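Local coordinates for protein CMP-sialic acid transporter 1 (Zea mays, PDB 6I1R) that probably carries CMP-sialic acid from the cytoplasm into the Golgi lumen in exchange for CMP, at residues B[106-111]-B[264-269]; B[139-144]-B[293-298]. The protein carries 5 engineered substitutions. One frame throughout, in Å; residues are numbered along the deposited sequence.

Contact 1 and contact 2 tie the same two helical pairs together: helices 108-118 and 126-143, consecutive in the chain, meet helices 259-279 and 287-304, also consecutive, so the four segments alternate in sequence. Their centres lie about 11 Å apart, contact 1 about 9 Å and contact 2 about 18 Å from the centre of the chain. Asn-106 joins them: its ND2 lies 2.9 Å from Gln-143 OE1, a probable hydrogen bond. Met-268 CE also packs 3.6 Å from Cys-296 O, linking the second segments of the two contacts. Contact 1 is not in the CMP pocket, although the Lys-108 side chain comes within about 11 Å of the bound nucleotide.

Contact 1 (B[106-111]-B[264-269]); sequences NLKIVT and YSTSMA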
loop_
_atom_site.group_PDB
_atom_site.type_symbol
_atom_site.label_atom_id
_atom_site.label_comp_id
_atom_site.label_asym_id
_atom_site.label_seq_id
_atom_site.Cartn_x
_atom_site.Cartn_y
_atom_site.Cartn_z
ATOM N N ASN B 106 16.348 -4.156 13.745
ATOM C CA ASN B 106 17.458 -5.040 14.129
ATOM C C ASN B 106 17.745 -4.936 15.635
ATOM O O ASN B 106 18.649 -5.613 16.131
ATOM C CB ASN B 106 18.732 -4.734 13.338
ATOM C CG ASN B 106 18.541 -4.868 11.843
ATOM O OD1 ASN B 106 18.098 -5.907 11.361
ATOM N ND2 ASN B 106 18.873 -3.823 11.106
ATOM N N LEU B 107 16.999 -4.105 16.362
ATOM C CA LEU B 107 17.197 -3.977 17.806
ATOM C C LEU B 107 16.538 -5.161 18.531
ATOM O O LEU B 107 16.892 -5.460 19.671
ATOM C CB LEU B 107 16.624 -2.638 18.287
ATOM C CG LEU B 107 17.450 -1.927 19.358
ATOM C CD1 LEU B 107 18.617 -1.181 18.730
ATOM C CD2 LEU B 107 16.588 -0.977 20.174
ATOM N N LYS B 108 15.589 -5.833 17.881
ATOM C CA LYS B 108 14.937 -7.009 18.479
ATOM C C LYS B 108 15.977 -8.098 18.768
ATOM O O LYS B 108 15.782 -8.914 19.665
ATOM C CB LYS B 108 13.830 -7.566 17.579
ATOM C CG LYS B 108 14.222 -7.805 16.133
ATOM C CD LYS B 108 13.169 -8.527 15.354
ATOM C CE LYS B 108 13.779 -9.543 14.422
ATOM N NZ LYS B 108 12.758 -10.216 13.585
ATOM N N ILE B 109 17.062 -8.114 17.999
ATOM C CA ILE B 109 18.127 -9.102 18.177
ATOM C C ILE B 109 18.778 -8.906 19.555
ATOM O O ILE B 109 19.046 -9.886 20.251
ATOM C CB ILE B 109 19.151 -9.022 17.023
ATOM C CG1 ILE B 109 18.524 -9.428 15.686
ATOM C CG2 ILE B 109 20.390 -9.853 17.331
ATOM C CD1 ILE B 109 19.280 -8.939 14.471
ATOM N N VAL B 110 19.019 -7.656 19.950
ATOM C CA VAL B 110 19.672 -7.378 21.241
ATOM C C VAL B 110 18.634 -7.448 22.371
ATOM O O VAL B 110 18.964 -7.887 23.474
ATOM C CB VAL B 110 20.439 -6.038 21.244
ATOM C CG1 VAL B 110 21.534 -6.019 20.188
ATOM C CG2 VAL B 110 19.533 -4.825 21.085
ATOM N N THR B 111 17.394 -7.033 22.107
ATOM C CA THR B 111 16.343 -7.089 23.129
ATOM C C THR B 111 15.958 -8.548 23.411
ATOM O O THR B 111 15.682 -8.878 24.565
ATOM C CB THR B 111 15.115 -6.253 22.750
ATOM O OG1 THR B 111 14.731 -6.588 21.418
ATOM C CG2 THR B 111 15.359 -4.763 22.852
ATOM N N TYR B 264 18.512 -15.958 14.565
ATOM C CA TYR B 264 19.566 -16.240 13.582
ATOM C C TYR B 264 18.921 -16.678 12.258
ATOM O O TYR B 264 19.378 -16.275 11.193
ATOM C CB TYR B 264 20.575 -17.264 14.115
ATOM C CG TYR B 264 21.797 -16.654 14.758
ATOM C CD1 TYR B 264 22.909 -16.313 14.003
ATOM C CD2 TYR B 264 21.844 -16.406 16.119
ATOM C CE1 TYR B 264 24.034 -15.749 14.583
ATOM C CE2 TYR B 264 22.961 -15.843 16.717
ATOM C CZ TYR B 264 24.061 -15.512 15.946
ATOM O OH TYR B 264 25.160 -14.954 16.532
ATOM N N SER B 265 17.853 -17.475 12.327
ATOM C CA SER B 265 17.136 -17.921 11.122
ATOM C C SER B 265 16.519 -16.721 10.393
ATOM O O SER B 265 16.670 -16.584 9.178
ATOM C CB SER B 265 16.079 -18.945 11.457
ATOM O OG SER B 265 16.649 -20.092 12.066
ATOM N N THR B 266 15.828 -15.873 11.153
ATOM C CA THR B 266 15.145 -14.683 10.635
ATOM C C THR B 266 16.156 -13.734 9.980
ATOM O O THR B 266 15.899 -13.178 8.912
ATOM C CB THR B 266 14.400 -13.941 11.754
ATOM O OG1 THR B 266 14.147 -14.850 12.825
ATOM C CG2 THR B 266 13.094 -13.334 11.294
ATOM N N SER B 267 17.291 -13.545 10.648
ATOM C CA SER B 267 18.336 -12.641 10.172
ATOM C C SER B 267 18.920 -13.157 8.852
ATOM O O SER B 267 19.059 -12.397 7.894
ATOM C CB SER B 267 19.409 -12.461 11.216
ATOM O OG SER B 267 18.889 -11.826 12.375
ATOM N N MET B 268 19.240 -14.449 8.808
ATOM C CA MET B 268 19.853 -15.063 7.624
ATOM C C MET B 268 18.846 -15.108 6.467
ATOM O O MET B 268 19.245 -15.140 5.301
ATOM C CB MET B 268 20.340 -16.485 7.922
ATOM C CG MET B 268 21.461 -16.552 8.944
ATOM S SD MET B 268 22.879 -15.514 8.524
ATOM C CE MET B 268 23.547 -15.215 10.159
ATOM N N ALA B 269 17.554 -15.125 6.785
ATOM C CA ALA B 269 16.510 -15.056 5.760
ATOM C C ALA B 269 16.561 -13.692 5.062
ATOM O O ALA B 269 16.481 -13.606 3.834
ATOM C CB ALA B 269 15.157 -15.299 6.386
#
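Ile-109 and Lys-108, on helix 108-118, meet Ser-267 and Thr-266 of helix 259-279 in a small interface that buries 99 Å² in all. The backbones stay well apart, with CA of Ile-109 and CA of Tyr-264, the nearest such pair, separated by 8.6 Å, and side chains alone bridge the gap.

The van der Waals part is carried by Ile-109. Its longer branch reaches across, the terminal CD1 lying 3.6 Å from Ser-267 OG and CG1 following at 4.1 Å from the same oxygen. CG1 stands beside the backbone N and trans to the carbonyl carbon (chi1 -66°), which sends this branch toward helix 259-279. A branched aliphatic residue suits the buried spot, for Ile-109 also packs on Thr-139 of helix 126-143, while Ser-267 touches Leu-135 of that helix.

The second pairing is between the lysine nitrogen, probably an ammonium, and a methyl. Lys-108 NZ approaches Thr-266 CG2 to 3.9 Å, the two side chains crossing at a slant. The lysine chain is nearly extended at chi2 and chi4 and kinked at chi3 (-140°), and its length lets NZ reach Thr-266 on helix 259-279.

No hydrogen bond spans the interface. Both hydroxyls instead turn back on helix 259-279: Thr-266 OG1 bonds to the carbonyl of Lys-262, and Ser-267 OG to that of Val-263, each one turn earlier. Serine and threonine are well suited to this role, since a short side chain can satisfy its own hydroxyl against the helix backbone.

With the hydroxyl protons spent within helix 259-279, the join between the helices rests on dispersion, and the lysine contributes reach and contact without a charged partner across this interface.

Contact 2 (B[139-144]-B[293-298]); sequences TTTSQV and IIICII
This is a sparse side-chain packing contact between two membrane helices, the C-terminal end of helix 126-143 against the middle of helix 287-304, toward the periphery of the transporter. It buries 152 Å² and includes no hydrogen bond between the segments. At its buried part Cys-296 SG lies 3.9 Å from Thr-139 CG2 and equally close to Thr-139 N. The sulfur stands beside its own backbone N, opposite the carbonyl carbon (chi1 -79°), which carries it to Thr-139. Small cysteine suits this place because it lets the backbones come near, CA of Thr-139 and CA of Cys-296 being 7.1 Å apart.

Further out, Ile-295 CD1 meets both branches of Thr-141, 4.1 Å from OG1 and 4.2 Å from CG2, with the two side chains roughly perpendicular. Threonine suits a partly exposed helix position here: Thr-141 OG1 is tied to the carbonyl of Val-137, while the methyl adds apolar surface. Ser-142 likewise folds its hydroxyl back, OG donating to Thr-139 O, three residues earlier, at 2.6 Å.

Such helix packing through small and beta-branched residues is well known from polytopic membrane proteins, and here it joins two helices of the all-helical drug/metabolite transporter fold.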
loop_
_atom_site.group_PDB
_atom_site.type_symbol
_atom_site.label_atom_id
_atom_site.label_comp_id
_atom_site.label_asym_id
_atom_site.label_seq_id
_atom_site.Cartn_x
_atom_site.Cartn_y
_atom_site.Cartn_z
ATOM N N THR B 139 23.281 -7.099 10.257
ATOM C CA THR B 139 22.017 -6.985 9.531
ATOM C C THR B 139 21.739 -5.509 9.220
ATOM O O THR B 139 21.362 -5.161 8.101
ATOM C CB THR B 139 20.874 -7.625 10.326
ATOM O OG1 THR B 139 20.833 -7.014 11.616
ATOM C CG2 THR B 139 21.031 -9.123 10.472
ATOM N N THR B 140 21.930 -4.659 10.225
ATOM C CA THR B 140 21.839 -3.208 10.060
ATOM C C THR B 140 22.757 -2.755 8.918
ATOM O O THR B 140 22.338 -1.975 8.063
ATOM C CB THR B 140 22.185 -2.488 11.371
ATOM O OG1 THR B 140 21.290 -2.964 12.377
ATOM C CG2 THR B 140 22.086 -0.981 11.273
ATOM N N THR B 141 23.990 -3.266 8.911
ATOM C CA THR B 141 25.007 -2.891 7.917
ATOM C C THR B 141 24.479 -3.130 6.496
ATOM O O THR B 141 24.653 -2.283 5.624
ATOM C CB THR B 141 26.321 -3.647 8.164
ATOM O OG1 THR B 141 26.901 -3.129 9.361
ATOM C CG2 THR B 141 27.315 -3.523 7.029
ATOM N N SER B 142 23.839 -4.275 6.273
ATOM C CA SER B 142 23.322 -4.633 4.950
ATOM C C SER B 142 22.167 -3.708 4.543
ATOM O O SER B 142 21.951 -3.473 3.355
ATOM C CB SER B 142 22.900 -6.079 4.913
ATOM O OG SER B 142 21.867 -6.328 5.854
ATOM N N GLN B 143 21.432 -3.189 5.522
ATOM C CA GLN B 143 20.253 -2.371 5.245
ATOM C C GLN B 143 20.649 -0.908 5.000
ATOM O O GLN B 143 19.931 -0.203 4.291
ATOM C CB GLN B 143 19.253 -2.478 6.398
ATOM C CG GLN B 143 18.663 -3.872 6.559
ATOM C CD GLN B 143 17.412 -3.869 7.403
ATOM O OE1 GLN B 143 17.452 -4.121 8.605
ATOM N NE2 GLN B 143 16.286 -3.571 6.775
ATOM N N VAL B 144 21.772 -0.457 5.566
ATOM C CA VAL B 144 22.147 0.973 5.563
ATOM C C VAL B 144 22.016 1.545 4.144
ATOM O O VAL B 144 22.389 0.902 3.157
ATOM C CB VAL B 144 23.562 1.194 6.138
ATOM C CG1 VAL B 144 24.162 2.529 5.717
ATOM C CG2 VAL B 144 23.577 1.068 7.654
ATOM N N ILE B 293 26.929 -9.649 5.266
ATOM C CA ILE B 293 26.933 -11.115 5.167
ATOM C C ILE B 293 28.148 -11.678 5.916
ATOM O O ILE B 293 28.015 -12.643 6.668
ATOM C CB ILE B 293 26.903 -11.566 3.690
ATOM C CG1 ILE B 293 25.527 -11.329 3.062
ATOM C CG2 ILE B 293 27.336 -13.019 3.550
ATOM C CD1 ILE B 293 25.523 -11.366 1.552
ATOM N N ILE B 294 29.320 -11.079 5.703
ATOM C CA ILE B 294 30.566 -11.559 6.318
ATOM C C ILE B 294 30.463 -11.414 7.842
ATOM O O ILE B 294 30.817 -12.335 8.582
ATOM C CB ILE B 294 31.793 -10.818 5.745
ATOM C CG1 ILE B 294 32.022 -11.169 4.272
ATOM C CG2 ILE B 294 33.035 -11.091 6.584
ATOM C CD1 ILE B 294 32.916 -10.201 3.534
ATOM N N ILE B 295 29.984 -10.259 8.297
ATOM C CA ILE B 295 29.752 -10.028 9.726
ATOM C C ILE B 295 28.842 -11.136 10.267
ATOM O O ILE B 295 29.125 -11.732 11.307
ATOM C CB ILE B 295 29.151 -8.628 9.972
ATOM C CG1 ILE B 295 30.178 -7.522 9.721
ATOM C CG2 ILE B 295 28.557 -8.529 11.369
ATOM C CD1 ILE B 295 29.573 -6.206 9.300
ATOM N N CYS B 296 27.758 -11.401 9.544
ATOM C CA CYS B 296 26.731 -12.334 9.999
ATOM C C CYS B 296 27.258 -13.776 9.971
ATOM O O CYS B 296 27.042 -14.519 10.926
ATOM C CB CYS B 296 25.459 -12.186 9.172
ATOM S SG CYS B 296 24.456 -10.761 9.670
ATOM N N ILE B 297 27.950 -14.168 8.902
ATOM C CA ILE B 297 28.552 -15.509 8.828
ATOM C C ILE B 297 29.506 -15.699 10.016
ATOM O O ILE B 297 29.525 -16.764 10.633
ATOM C CB ILE B 297 29.259 -15.736 7.474
ATOM C CG1 ILE B 297 28.247 -15.927 6.340
ATOM C CG2 ILE B 297 30.234 -16.905 7.553
ATOM C CD1 ILE B 297 28.860 -15.952 4.956
ATOM N N ILE B 298 30.288 -14.669 10.329
ATOM C CA ILE B 298 31.231 -14.730 11.453
ATOM C C ILE B 298 30.444 -14.717 12.771
ATOM O O ILE B 298 30.807 -15.424 13.708
ATOM C CB ILE B 298 32.274 -13.594 11.365
ATOM C CG1 ILE B 298 33.380 -13.945 10.366
ATOM C CG2 ILE B 298 32.842 -13.250 12.737
ATOM C CD1 ILE B 298 34.244 -12.777 9.956
#